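PDB 6J0B: Pvc2 from Photorhabdus asymbiotica subsp. asymbiotica, which probably builds the contractile sheath around the inner tube of an extracellular, phage tail-like injection system, here in its extended state. Local coordinates for residues V70-A74 and W165-P171. Residues are numbered along the deposited sequence; the frame is centred on the assembly and turned at random.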
loop_
_atom_site.group_PDB
_atom_site.type_symbol
_atom_site.label_atom_id
_atom_site.label_comp_id
_atom_site.label_asym_id
_atom_site.label_seq_id
_atom_site.Cartn_x
_atom_site.Cartn_y
_atom_site.Cartn_z
ATOM N N VAL A 70 -52.625 40.982 -14.066
ATOM C CA VAL A 70 -52.275 39.605 -14.383
ATOM C C VAL A 70 -51.234 39.533 -15.488
ATOM O O VAL A 70 -50.525 38.528 -15.604
ATOM C CB VAL A 70 -53.548 38.817 -14.741
ATOM C CG1 VAL A 70 -54.540 38.904 -13.601
ATOM C CG2 VAL A 70 -54.181 39.346 -16.017
ATOM N N SER A 71 -51.102 40.589 -16.287
ATOM C CA SER A 71 -50.099 40.624 -17.338
ATOM C C SER A 71 -48.725 40.987 -16.796
ATOM O O SER A 71 -47.712 40.504 -17.309
ATOM C CB SER A 71 -50.526 41.616 -18.414
ATOM O OG SER A 71 -50.621 42.924 -17.887
ATOM N N VAL A 72 -48.672 41.827 -15.764
ATOM C CA VAL A 72 -47.398 42.222 -15.176
ATOM C C VAL A 72 -46.844 41.110 -14.288
ATOM O O VAL A 72 -45.634 40.856 -14.277
ATOM C CB VAL A 72 -47.578 43.559 -14.424
ATOM C CG1 VAL A 72 -46.414 43.868 -13.514
ATOM C CG2 VAL A 72 -47.737 44.689 -15.418
ATOM N N ARG A 73 -47.720 40.396 -13.571
ATOM C CA ARG A 73 -47.269 39.287 -12.733
ATOM C C ARG A 73 -46.759 38.126 -13.576
ATOM O O ARG A 73 -45.765 37.482 -13.221
ATOM C CB ARG A 73 -48.399 38.827 -11.813
ATOM C CG ARG A 73 -48.042 37.630 -10.946
ATOM C CD ARG A 73 -49.115 37.305 -9.936
ATOM N NE ARG A 73 -49.009 35.924 -9.485
ATOM C CZ ARG A 73 -49.758 35.392 -8.527
ATOM N NH1 ARG A 73 -50.667 36.129 -7.908
ATOM N NH2 ARG A 73 -49.596 34.122 -8.186
ATOM N N ALA A 74 -47.406 37.864 -14.712
ATOM C CA ALA A 74 -46.913 36.842 -15.629
ATOM C C ALA A 74 -45.616 37.268 -16.300
ATOM O O ALA A 74 -44.826 36.416 -16.715
ATOM C CB ALA A 74 -47.975 36.527 -16.679
ATOM N N TRP A 165 -54.308 31.511 -10.721
ATOM C CA TRP A 165 -54.389 32.708 -9.894
ATOM C C TRP A 165 -55.153 33.825 -10.594
ATOM O O TRP A 165 -55.847 34.608 -9.939
ATOM C CB TRP A 165 -52.989 33.182 -9.502
ATOM C CG TRP A 165 -51.963 33.114 -10.594
ATOM C CD1 TRP A 165 -51.137 32.068 -10.876
ATOM C CD2 TRP A 165 -51.633 34.146 -11.531
ATOM N NE1 TRP A 165 -50.323 32.376 -11.936
ATOM C CE2 TRP A 165 -50.607 33.649 -12.355
ATOM C CE3 TRP A 165 -52.109 35.440 -11.755
ATOM C CZ2 TRP A 165 -50.051 34.397 -13.385
ATOM C CZ3 TRP A 165 -51.556 36.180 -12.778
ATOM C CH2 TRP A 165 -50.536 35.659 -13.577
ATOM N N ALA A 166 -55.047 33.907 -11.915
ATOM C CA ALA A 166 -55.736 34.943 -12.669
ATOM C C ALA A 166 -57.172 34.525 -12.943
ATOM O O ALA A 166 -57.427 33.402 -13.384
ATOM C CB ALA A 166 -55.011 35.220 -13.984
ATOM N N ASN A 167 -58.109 35.433 -12.683
ATOM C CA ASN A 167 -59.510 35.157 -12.976
ATOM C C ASN A 167 -59.778 35.246 -14.471
ATOM O O ASN A 167 -60.402 34.354 -15.056
ATOM C CB ASN A 167 -60.399 36.135 -12.209
ATOM C CG ASN A 167 -61.848 35.712 -12.188
ATOM O OD1 ASN A 167 -62.160 34.522 -12.201
ATOM N ND2 ASN A 167 -62.746 36.687 -12.154
ATOM N N ILE A 168 -59.313 36.321 -15.099
ATOM C CA ILE A 168 -59.441 36.534 -16.535
ATOM C C ILE A 168 -58.269 35.896 -17.265
ATOM O O ILE A 168 -57.286 35.474 -16.645
ATOM C CB ILE A 168 -59.523 38.031 -16.859
ATOM C CG1 ILE A 168 -58.259 38.724 -16.366
ATOM C CG2 ILE A 168 -60.749 38.645 -16.216
ATOM C CD1 ILE A 168 -58.119 40.110 -16.873
ATOM N N ASP A 169 -58.371 35.812 -18.588
ATOM C CA ASP A 169 -57.294 35.278 -19.405
ATOM C C ASP A 169 -56.204 36.319 -19.610
ATOM O O ASP A 169 -56.478 37.507 -19.788
ATOM C CB ASP A 169 -57.836 34.818 -20.752
ATOM C CG ASP A 169 -59.063 33.957 -20.610
ATOM O OD1 ASP A 169 -59.084 33.091 -19.710
ATOM O OD2 ASP A 169 -60.017 34.162 -21.383
ATOM N N ILE A 170 -54.961 35.854 -19.595
ATOM C CA ILE A 170 -53.782 36.708 -19.675
ATOM C C ILE A 170 -53.443 36.945 -21.142
ATOM O O ILE A 170 -53.489 35.998 -21.940
ATOM C CB ILE A 170 -52.618 36.064 -18.908
ATOM C CG1 ILE A 170 -53.000 35.951 -17.438
ATOM C CG2 ILE A 170 -51.329 36.845 -19.075
ATOM C CD1 ILE A 170 -52.209 34.952 -16.683
ATOM N N PRO A 171 -53.150 38.178 -21.551
ATOM C CA PRO A 171 -52.660 38.416 -22.909
ATOM C C PRO A 171 -51.299 37.775 -23.111
ATOM O O PRO A 171 -50.416 37.891 -22.250
ATOM C CB PRO A 171 -52.576 39.946 -22.992
ATOM C CG PRO A 171 -52.518 40.403 -21.585
ATOM C CD PRO A 171 -53.350 39.435 -20.815
#
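Arg73 lays its guanidinium flat on one face of the Trp165 indole, the two planes only 6° apart and their centres 4.0 Å from each other. With CG anti to the backbone N (chi1 177°) and the chain extended through NE, the arginine reaches from helix 67-77 out over the indole; the two side chains pass each other in opposite directions. Its aliphatic part crosses the benzene ring, with Arg73 CD 4.1 Å from the centroid of the Trp165 six-membered ring in a CH-pi contact, while CZ sits over the pyrrole ring as a cation-pi partner and Arg73 NH2 comes 3.5 Å from Trp165 CG. The far edge of the indole rests against the helix: Val70 O lies near its plane, 3.5 Å from Trp165 CH2, Trp165 CZ3 meets Val70 CB at 3.8 Å, and CH2 touches the methyl of Ala74.

Val70 CG1 packs on Ala166 CB at 3.7 Å, whereas Val70 CG2 lies against Ile170 CG1 and Ile168 CD1. Ile170 also sends CG2 to Ala74 CB, and Ser71 CB rests on the Pro171 ring while its OG turns back to the carbonyl of Leu68. No hydrogen bond joins the segments; apart from the arginine stack, the side-chain contacts are apolar.

Phe62 is a second cation-pi partner of Arg73, which Trp52 of helix 52-58 also touches. This buried contact, reached by no other chain, ties helix 67-77 to a loop of the sheath family's subtilisin-like domain, which leads from strand 161-163 to helix 172-186, whose Val175 packs on Ala74 and Ile170.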